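Local structure of plasmid pRiA4b Orf3-like domain-containing protein (Methanosarcina mazei, 2I1S) at residues 51-56 and 101-106; 59-64 and 90-95; 66-71 and 81-86. The protein is of unknown function and belongs to the plasmid pRiA4b ORF-3-like family, named after a plasmid open reading frame. All coordinates share one frame; numbering follows the deposited sequence.

Contact 1: residues 51-56 and 101-106; sequences HLHEFE and ALYTYD
Y103 swings its ring beside its own carbonyl carbon, CG trans to the backbone N (chi1 174°), while F55 across the strand pair turns CG back beside its N (chi1 -56°), and the two rings converge. CD1 of Y103 lies over one face of the F55 ring, toward the rim, 3.3 Å from F55 CE1, with the planes oblique to each other. On the other flank of Y103, H53 CD2 comes within 3.5 Å of Y103 CE1, so H53, Y103 and F55 form an aromatic cluster on one face of the sheet, which Y105 shares. The frame is regular antiparallel pairing: H53–Y105 and F55–Y103 are non-hydrogen-bonded pairs, E54–T104 and E56–L102 hydrogen-bonded ones. E54 N gives to T104 O at 2.8 Å and T104 N returns the bond to E54 O, a pattern that E56 and L102 repeat. Beyond the strands D106 N reaches L52 O at 2.8 Å, and the D106 carboxylate stacks on the H51 imidazole, planes 21° apart, with D106 OD1 3.2 Å from H51 CD2 over the ring face. H51 NE2 bonds instead to D143, and D106 OD2 to G108 N. On the face of E54, E56, L102 and T104 a water donates to E54 O and to L102 O and lies 2.6 Å from T104 OG1. Helix 34-44 covers the aromatic face, where H38 stacks on H53. Polar ends in this aromatic layer thus have partners, Y103 OH in H38 and Q42, H53 NE2 in E85 and Y105 OH in E142, which probably fixes the ring orientations.

Contact 2: residues 59-64 and 90-95; sequences NPKTGM and LSDYFT
P60 turns its ring toward two successive backbone carbonyl oxygens at the end of a short, weakly bonded helix, its CG 3.2 Å from D92 O and 3.5 Å from Y93 O, in a contact whose segments share no hydrogen bond. CD of P60 approaches the Y93 ring obliquely, 3.9 Å from Y93 CD1. N59 lies next to it: N59 CB is 3.6 Å from Y93 CE1, and the amide plane stands 46° from the ring plane. With CG anti to the backbone N (chi1 178°) and the amide turned so that OD1 faces the following turn, N59 OD1 accepts from K61 N at 3.1 Å in an Asx turn, the donor standing 49° out of the carbonyl plane. N59 to M64 form the connection of a beta hairpin between strands 53-58 and 65-69: N59 N bonds M64 O, N59 O takes both T62 N and G63 N, and T62 OG1 accepts from M64 N in an ST turn. At the solvent edge K61 bends at its last torsion, bringing NZ to 3.9 Å from D92 OD1, a long salt bridge that is probably weak. The Y93 hydroxyl is bonded to D66 in strand 65-69, and the Y93 ring also meets F34 of helix 34-44.

Contact 3: residues 66-71 and 81-86; sequences DKIGAE and PLVSEK
Backbone bonds pair I68 with V83 between two parallel strands, whose local axes lie 47° apart. V83 N gives to K67 O at 2.8 Å and G69 N to V83 O at 3.0 Å, so V83 grips the neighbouring strand through both its amide and its carbonyl. Past the strand, E85 N reaches G69 O at 3.1 Å, with the donor 37° out of the carbonyl plane. Apolar contact lies mainly on the I68 and V83 face, where the two side chains run side by side and I68 CG1 is 3.9 Å from V83 CB. I68 CG2 reaches further along, 3.6 Å from E85 CA. On the other face the L82 methyls pack against backbone: CG is trans to the L82 N (chi1 -178°), which sets CD1 near G69 N and CD2 3.2 Å from A70 O. The polar contacts involve E71, whose side chain, extended beyond CG, brings its carboxylate to the S84 hydroxyl; S84 OG donates to E71 OE2 at 2.7 Å, on the anti side and somewhat out of the carboxylate plane. K86 NZ stays beyond salt-bridge range of E71 OE1, 4.5 Å away, and would add at most a modest attraction. Strand 82-84 is the outermost strand on this side of the sheet within the chain, and strand 65-69 pairs on its other edge with strand 53-58. I68 and E85 pack against F34 of helix 34-44, and Y93 of helix 90-93 touches both I68 and V83.

Overall arrangement
The three contacts illustrate how chemistry follows position in one mixed sheet. Contact 1 lies nearest the chain centre, its centre about 9 Å away, and joins inner strands through regular antiparallel bonds and buried rings; contact 3, about 17 Å out, is a shorter parallel pairing at the sheet edge, richer in exposed side chains. Contact 2, about 20 Å out, is a surface touch of loop and short helix without a direct hydrogen bond between its segments. Contacts 1 and 3 are joined by the pairing of strands 53-58 and 65-69, with F55 N to I68 O. Contacts 2 and 3 meet through Y93, while A101 CB packs on F94 between contacts 1 and 2.

Contact 1: residues 51-56 and 101-106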
loop_
_atom_site.group_PDB
_atom_site.type_symbol
_atom_site.label_atom_id
_atom_site.label_comp_id
_atom_site.label_asym_id
_atom_site.label_seq_id
_atom_site.Cartn_x
_atom_site.Cartn_y
_atom_site.Cartn_z
ATOM N N HIS A 51 -2.986 12.039 -5.251
ATOM C CA HIS A 51 -2.391 11.775 -6.555
ATOM C C HIS A 51 -3.169 10.673 -7.251
ATOM O O HIS A 51 -4.082 10.104 -6.663
ATOM C CB HIS A 51 -0.914 11.380 -6.401
ATOM C CG HIS A 51 -0.101 12.364 -5.627
ATOM N ND1 HIS A 51 0.208 13.631 -6.110
ATOM C CD2 HIS A 51 0.430 12.288 -4.386
ATOM C CE1 HIS A 51 0.919 14.277 -5.200
ATOM N NE2 HIS A 51 1.061 13.482 -4.144
ATOM N N LEU A 52 -2.782 10.395 -8.504
ATOM C CA LEU A 52 -3.341 9.300 -9.278
ATOM C C LEU A 52 -2.805 7.965 -8.772
ATOM O O LEU A 52 -1.718 7.908 -8.201
ATOM C CB LEU A 52 -3.084 9.507 -10.788
ATOM C CG LEU A 52 -3.627 10.810 -11.366
ATOM C CD1 LEU A 52 -3.370 10.899 -12.856
ATOM C CD2 LEU A 52 -5.121 11.018 -11.078
ATOM N N HIS A 53 -3.596 6.911 -8.969
ATOM C CA HIS A 53 -3.176 5.536 -8.689
ATOM C C HIS A 53 -3.631 4.531 -9.769
ATOM O O HIS A 53 -4.486 4.834 -10.597
ATOM C CB HIS A 53 -3.632 5.099 -7.291
ATOM C CG HIS A 53 -5.025 4.608 -7.256
ATOM N ND1 HIS A 53 -6.096 5.442 -7.015
ATOM C CD2 HIS A 53 -5.539 3.377 -7.484
ATOM C CE1 HIS A 53 -7.211 4.734 -7.075
ATOM N NE2 HIS A 53 -6.900 3.484 -7.372
ATOM N N GLU A 54 -3.027 3.347 -9.791
ATOM C CA GLU A 54 -3.579 2.229 -10.554
ATOM C C GLU A 54 -2.988 0.914 -10.087
ATOM O O GLU A 54 -1.936 0.912 -9.462
ATOM C CB GLU A 54 -3.442 2.416 -12.071
ATOM C CG GLU A 54 -2.083 2.166 -12.648
ATOM C CD GLU A 54 -2.141 2.072 -14.172
ATOM O OE1 GLU A 54 -3.256 2.235 -14.728
ATOM O OE2 GLU A 54 -1.075 1.840 -14.810
ATOM N N PHE A 55 -3.726 -0.164 -10.327
ATOM C CA PHE A 55 -3.283 -1.520 -10.111
ATOM C C PHE A 55 -2.938 -2.136 -11.484
ATOM O O PHE A 55 -3.567 -1.805 -12.503
ATOM C CB PHE A 55 -4.374 -2.371 -9.458
ATOM C CG PHE A 55 -4.906 -1.823 -8.151
ATOM C CD1 PHE A 55 -4.405 -2.284 -6.933
ATOM C CD2 PHE A 55 -5.933 -0.855 -8.138
ATOM C CE1 PHE A 55 -4.893 -1.777 -5.719
ATOM C CE2 PHE A 55 -6.429 -0.349 -6.937
ATOM C CZ PHE A 55 -5.890 -0.821 -5.706
ATOM N N GLU A 56 -1.911 -2.981 -11.492
ATOM C CA GLU A 56 -1.609 -3.884 -12.596
ATOM C C GLU A 56 -1.703 -5.312 -12.047
ATOM O O GLU A 56 -1.024 -5.656 -11.086
ATOM C CB GLU A 56 -0.180 -3.688 -13.090
ATOM C CG GLU A 56 0.068 -2.514 -14.007
ATOM C CD GLU A 56 1.520 -2.458 -14.493
ATOM O OE1 GLU A 56 2.311 -3.418 -14.217
ATOM O OE2 GLU A 56 1.863 -1.444 -15.156
ATOM N N ALA A 101 -0.472 -8.431 -7.051
ATOM C CA ALA A 101 -0.805 -7.240 -7.848
ATOM C C ALA A 101 0.289 -6.220 -7.652
ATOM O O ALA A 101 0.998 -6.247 -6.650
ATOM C CB ALA A 101 -2.106 -6.624 -7.366
ATOM N N LEU A 102 0.432 -5.319 -8.612
ATOM C CA LEU A 102 1.217 -4.107 -8.401
ATOM C C LEU A 102 0.326 -2.844 -8.323
ATOM O O LEU A 102 -0.471 -2.575 -9.223
ATOM C CB LEU A 102 2.282 -3.960 -9.475
ATOM C CG LEU A 102 3.216 -2.753 -9.266
ATOM C CD1 LEU A 102 4.182 -2.925 -8.071
ATOM C CD2 LEU A 102 3.964 -2.476 -10.596
ATOM N N TYR A 103 0.492 -2.081 -7.258
ATOM C CA TYR A 103 -0.216 -0.810 -7.051
ATOM C C TYR A 103 0.765 0.341 -7.180
ATOM O O TYR A 103 1.743 0.395 -6.450
ATOM C CB TYR A 103 -0.825 -0.801 -5.646
ATOM C CG TYR A 103 -1.488 0.473 -5.166
ATOM C CD1 TYR A 103 -2.791 0.795 -5.536
ATOM C CD2 TYR A 103 -0.845 1.323 -4.277
ATOM C CE1 TYR A 103 -3.431 1.953 -5.053
ATOM C CE2 TYR A 103 -1.478 2.487 -3.779
ATOM C CZ TYR A 103 -2.773 2.796 -4.162
ATOM O OH TYR A 103 -3.424 3.929 -3.631
ATOM N N THR A 104 0.489 1.255 -8.093
ATOM C CA THR A 104 1.239 2.493 -8.222
ATOM C C THR A 104 0.375 3.681 -7.734
ATOM O O THR A 104 -0.803 3.813 -8.079
ATOM C CB THR A 104 1.718 2.697 -9.699
ATOM O OG1 THR A 104 2.466 1.545 -10.120
ATOM C CG2 THR A 104 2.597 3.967 -9.861
ATOM N N TYR A 105 0.972 4.525 -6.899
ATOM C CA TYR A 105 0.341 5.715 -6.388
ATOM C C TYR A 105 1.339 6.871 -6.565
ATOM O O TYR A 105 2.516 6.746 -6.185
ATOM C CB TYR A 105 -0.034 5.516 -4.912
ATOM C CG TYR A 105 -0.446 6.797 -4.211
ATOM C CD1 TYR A 105 -1.595 7.510 -4.636
ATOM C CD2 TYR A 105 0.325 7.332 -3.162
ATOM C CE1 TYR A 105 -1.992 8.713 -4.017
ATOM C CE2 TYR A 105 -0.060 8.522 -2.526
ATOM C CZ TYR A 105 -1.228 9.227 -2.981
ATOM O OH TYR A 105 -1.656 10.419 -2.381
ATOM N N ASP A 106 0.870 7.990 -7.135
ATOM C CA ASP A 106 1.699 9.173 -7.423
ATOM C C ASP A 106 2.535 8.892 -8.647
ATOM O O ASP A 106 3.569 8.232 -8.556
ATOM C CB ASP A 106 2.607 9.586 -6.226
ATOM C CG ASP A 106 3.175 11.013 -6.364
ATOM O OD1 ASP A 106 3.458 11.656 -5.344
ATOM O OD2 ASP A 106 3.329 11.512 -7.501
HETATM O O HOH W 1 0.744 -0.324 -10.735
#

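Contact 2: residues 59-64 and 90-95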
loop_
_atom_site.group_PDB
_atom_site.type_symbol
_atom_site.label_atom_id
_atom_site.label_comp_id
_atom_site.label_asym_id
_atom_site.label_seq_id
_atom_site.Cartn_x
_atom_site.Cartn_y
_atom_site.Cartn_z
ATOM N N ASN A 59 -5.150 -11.134 -15.146
ATOM C CA ASN A 59 -6.529 -11.574 -15.043
ATOM C C ASN A 59 -6.599 -13.113 -15.191
ATOM O O ASN A 59 -6.221 -13.653 -16.218
ATOM C CB ASN A 59 -7.353 -10.828 -16.096
ATOM C CG ASN A 59 -8.828 -11.241 -16.136
ATOM O OD1 ASN A 59 -9.287 -12.127 -15.408
ATOM N ND2 ASN A 59 -9.575 -10.592 -17.022
ATOM N N PRO A 60 -7.046 -13.827 -14.137
ATOM C CA PRO A 60 -7.046 -15.301 -14.175
ATOM C C PRO A 60 -7.926 -15.920 -15.249
ATOM O O PRO A 60 -7.655 -17.054 -15.679
ATOM C CB PRO A 60 -7.568 -15.708 -12.795
ATOM C CG PRO A 60 -8.159 -14.458 -12.180
ATOM C CD PRO A 60 -7.519 -13.286 -12.843
ATOM N N LYS A 61 -8.977 -15.215 -15.674
ATOM C CA LYS A 61 -9.825 -15.720 -16.781
ATOM C C LYS A 61 -9.162 -15.527 -18.144
ATOM O O LYS A 61 -9.553 -16.177 -19.097
ATOM C CB LYS A 61 -11.221 -15.069 -16.809
ATOM C CG LYS A 61 -12.030 -15.129 -15.502
ATOM C CD LYS A 61 -13.356 -14.357 -15.659
ATOM C CE LYS A 61 -14.328 -14.567 -14.493
ATOM N NZ LYS A 61 -13.714 -14.491 -13.142
ATOM N N THR A 62 -8.177 -14.630 -18.246
ATOM C CA THR A 62 -7.523 -14.376 -19.540
ATOM C C THR A 62 -6.014 -14.640 -19.588
ATOM O O THR A 62 -5.474 -14.878 -20.663
ATOM C CB THR A 62 -7.804 -12.945 -20.100
ATOM O OG1 THR A 62 -7.168 -11.962 -19.278
ATOM C CG2 THR A 62 -9.301 -12.667 -20.179
ATOM N N GLY A 63 -5.332 -14.587 -18.447
ATOM C CA GLY A 63 -3.867 -14.731 -18.439
ATOM C C GLY A 63 -3.133 -13.489 -18.955
ATOM O O GLY A 63 -1.891 -13.469 -19.007
ATOM N N MET A 64 -3.908 -12.465 -19.345
ATOM C CA MET A 64 -3.403 -11.132 -19.735
ATOM C C MET A 64 -3.275 -10.237 -18.507
ATOM O O MET A 64 -3.981 -10.436 -17.520
ATOM C CB MET A 64 -4.354 -10.437 -20.726
ATOM C CG MET A 64 -4.788 -11.254 -21.922
ATOM S SD MET A 64 -3.487 -11.403 -23.164
ATOM C CE MET A 64 -2.928 -9.687 -23.245
ATOM N N LEU A 90 -11.900 -8.001 -6.003
ATOM C CA LEU A 90 -10.688 -8.775 -5.640
ATOM C C LEU A 90 -10.844 -10.257 -5.933
ATOM O O LEU A 90 -9.915 -10.890 -6.463
ATOM C CB LEU A 90 -10.322 -8.615 -4.161
ATOM C CG LEU A 90 -10.018 -7.206 -3.654
ATOM C CD1 LEU A 90 -9.488 -7.274 -2.209
ATOM C CD2 LEU A 90 -9.057 -6.493 -4.562
ATOM N N SER A 91 -12.029 -10.780 -5.594
ATOM C CA SER A 91 -12.425 -12.185 -5.763
ATOM C C SER A 91 -12.471 -12.677 -7.210
ATOM O O SER A 91 -12.508 -13.876 -7.457
ATOM C CB SER A 91 -13.781 -12.437 -5.086
ATOM O OG SER A 91 -14.868 -11.902 -5.833
ATOM N N ASP A 92 -12.479 -11.750 -8.159
ATOM C CA ASP A 92 -12.376 -12.092 -9.572
ATOM C C ASP A 92 -10.924 -12.232 -10.046
ATOM O O ASP A 92 -10.675 -12.811 -11.112
ATOM C CB ASP A 92 -13.098 -11.040 -10.403
ATOM C CG ASP A 92 -14.622 -11.180 -10.320
ATOM O OD1 ASP A 92 -15.126 -12.333 -10.249
ATOM O OD2 ASP A 92 -15.309 -10.126 -10.321
ATOM N N TYR A 93 -9.980 -11.719 -9.248
ATOM C CA TYR A 93 -8.559 -11.680 -9.614
ATOM C C TYR A 93 -7.613 -12.488 -8.724
ATOM O O TYR A 93 -6.801 -13.272 -9.228
ATOM C CB TYR A 93 -8.061 -10.242 -9.662
ATOM C CG TYR A 93 -8.458 -9.493 -10.908
ATOM C CD1 TYR A 93 -7.639 -9.494 -12.022
ATOM C CD2 TYR A 93 -9.637 -8.759 -10.952
ATOM C CE1 TYR A 93 -7.988 -8.808 -13.161
ATOM C CE2 TYR A 93 -10.004 -8.068 -12.090
ATOM C CZ TYR A 93 -9.180 -8.098 -13.202
ATOM O OH TYR A 93 -9.530 -7.406 -14.346
ATOM N N PHE A 94 -7.692 -12.268 -7.414
ATOM C CA PHE A 94 -6.821 -12.955 -6.465
ATOM C C PHE A 94 -7.286 -14.384 -6.219
ATOM O O PHE A 94 -8.439 -14.639 -5.857
ATOM C CB PHE A 94 -6.745 -12.212 -5.120
ATOM C CG PHE A 94 -5.960 -10.917 -5.160
ATOM C CD1 PHE A 94 -6.606 -9.704 -5.403
ATOM C CD2 PHE A 94 -4.584 -10.909 -4.887
ATOM C CE1 PHE A 94 -5.891 -8.499 -5.434
ATOM C CE2 PHE A 94 -3.862 -9.726 -4.902
ATOM C CZ PHE A 94 -4.521 -8.503 -5.176
ATOM N N THR A 95 -6.374 -15.320 -6.431
ATOM C CA THR A 95 -6.565 -16.694 -6.017
ATOM C C THR A 95 -5.218 -17.139 -5.457
ATOM O O THR A 95 -4.258 -16.350 -5.427
ATOM C CB THR A 95 -6.996 -17.607 -7.202
ATOM O OG1 THR A 95 -5.841 -18.167 -7.842
ATOM C CG2 THR A 95 -7.844 -16.824 -8.230
#

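Contact 3: residues 66-71 and 81-86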
loop_
_atom_site.group_PDB
_atom_site.type_symbol
_atom_site.label_atom_id
_atom_site.label_comp_id
_atom_site.label_asym_id
_atom_site.label_seq_id
_atom_site.Cartn_x
_atom_site.Cartn_y
_atom_site.Cartn_z
ATOM N N ASP A 66 -4.124 -6.967 -16.750
ATOM C CA ASP A 66 -5.128 -5.888 -16.733
ATOM C C ASP A 66 -4.654 -4.682 -15.936
ATOM O O ASP A 66 -4.038 -4.842 -14.889
ATOM C CB ASP A 66 -6.455 -6.372 -16.113
ATOM C CG ASP A 66 -7.219 -7.336 -17.015
ATOM O OD1 ASP A 66 -6.879 -7.465 -18.221
ATOM O OD2 ASP A 66 -8.193 -7.947 -16.514
ATOM N N LYS A 67 -4.954 -3.483 -16.426
ATOM C CA LYS A 67 -4.771 -2.260 -15.666
ATOM C C LYS A 67 -6.106 -1.885 -15.018
ATOM O O LYS A 67 -7.134 -1.796 -15.707
ATOM C CB LYS A 67 -4.310 -1.117 -16.565
ATOM C CG LYS A 67 -2.830 -1.101 -16.933
ATOM C CD LYS A 67 -2.414 0.335 -17.333
ATOM C CE LYS A 67 -0.890 0.520 -17.532
ATOM N NZ LYS A 67 -0.366 -0.174 -18.752
ATOM N N ILE A 68 -6.094 -1.648 -13.704
ATOM C CA ILE A 68 -7.328 -1.345 -12.977
ATOM C C ILE A 68 -7.188 -0.005 -12.243
ATOM O O ILE A 68 -6.231 0.197 -11.509
ATOM C CB ILE A 68 -7.695 -2.492 -11.979
ATOM C CG1 ILE A 68 -7.728 -3.848 -12.679
ATOM C CG2 ILE A 68 -8.990 -2.205 -11.242
ATOM C CD1 ILE A 68 -7.375 -4.997 -11.737
ATOM N N GLY A 69 -8.125 0.915 -12.453
ATOM C CA GLY A 69 -8.018 2.233 -11.852
ATOM C C GLY A 69 -9.294 3.020 -11.986
ATOM O O GLY A 69 -10.341 2.476 -12.346
ATOM N N ALA A 70 -9.213 4.309 -11.677
ATOM C CA ALA A 70 -10.404 5.153 -11.640
ATOM C C ALA A 70 -11.163 5.192 -12.961
ATOM O O ALA A 70 -10.576 5.208 -14.038
ATOM C CB ALA A 70 -10.060 6.562 -11.167
ATOM N N GLU A 71 -12.489 5.197 -12.844
ATOM C CA GLU A 71 -13.377 5.315 -13.991
ATOM C C GLU A 71 -13.087 6.522 -14.877
ATOM O O GLU A 71 -13.417 7.670 -14.543
ATOM C CB GLU A 71 -14.837 5.290 -13.553
ATOM C CG GLU A 71 -15.394 3.879 -13.519
ATOM C CD GLU A 71 -16.737 3.780 -12.828
ATOM O OE1 GLU A 71 -17.319 4.842 -12.504
ATOM O OE2 GLU A 71 -17.212 2.639 -12.615
ATOM N N PRO A 81 -9.154 -0.324 -22.390
ATOM C CA PRO A 81 -7.878 -0.842 -21.912
ATOM C C PRO A 81 -7.701 -0.627 -20.407
ATOM O O PRO A 81 -6.736 -1.116 -19.819
ATOM C CB PRO A 81 -6.860 -0.007 -22.685
ATOM C CG PRO A 81 -7.536 1.313 -22.861
ATOM C CD PRO A 81 -9.030 1.054 -22.896
ATOM N N LEU A 82 -8.623 0.110 -19.798
ATOM C CA LEU A 82 -8.618 0.294 -18.368
ATOM C C LEU A 82 -9.867 -0.357 -17.769
ATOM O O LEU A 82 -10.984 -0.110 -18.232
ATOM C CB LEU A 82 -8.527 1.784 -18.009
ATOM C CG LEU A 82 -8.461 2.144 -16.512
ATOM C CD1 LEU A 82 -7.077 1.887 -15.954
ATOM C CD2 LEU A 82 -8.860 3.587 -16.267
ATOM N N VAL A 83 -9.654 -1.214 -16.770
ATOM C CA VAL A 83 -10.719 -1.896 -16.018
ATOM C C VAL A 83 -11.091 -1.024 -14.811
ATOM O O VAL A 83 -10.200 -0.528 -14.111
ATOM C CB VAL A 83 -10.260 -3.333 -15.551
ATOM C CG1 VAL A 83 -11.263 -3.983 -14.594
ATOM C CG2 VAL A 83 -9.996 -4.254 -16.765
ATOM N N SER A 84 -12.397 -0.829 -14.596
ATOM C CA SER A 84 -12.923 0.042 -13.535
ATOM C C SER A 84 -12.793 -0.597 -12.174
ATOM O O SER A 84 -13.342 -1.665 -11.935
ATOM C CB SER A 84 -14.397 0.411 -13.789
ATOM O OG SER A 84 -14.989 1.023 -12.655
ATOM N N GLU A 85 -12.067 0.072 -11.293
ATOM C CA GLU A 85 -11.804 -0.412 -9.955
ATOM C C GLU A 85 -13.047 -0.451 -9.077
ATOM O O GLU A 85 -13.076 -1.173 -8.095
ATOM C CB GLU A 85 -10.713 0.459 -9.292
ATOM C CG GLU A 85 -11.057 1.972 -9.139
ATOM C CD GLU A 85 -9.990 2.742 -8.359
ATOM O OE1 GLU A 85 -9.138 2.098 -7.731
ATOM O OE2 GLU A 85 -9.980 3.991 -8.381
ATOM N N LYS A 86 -14.048 0.370 -9.397
ATOM C CA LYS A 86 -15.326 0.360 -8.659
ATOM C C LYS A 86 -16.069 -0.931 -8.982
ATOM O O LYS A 86 -16.810 -1.434 -8.151
ATOM C CB LYS A 86 -16.227 1.565 -9.018
ATOM C CG LYS A 86 -15.718 2.899 -8.532
ATOM C CD LYS A 86 -16.744 3.998 -8.732
ATOM C CE LYS A 86 -16.280 5.295 -8.047
ATOM N NZ LYS A 86 -17.098 6.493 -8.364
#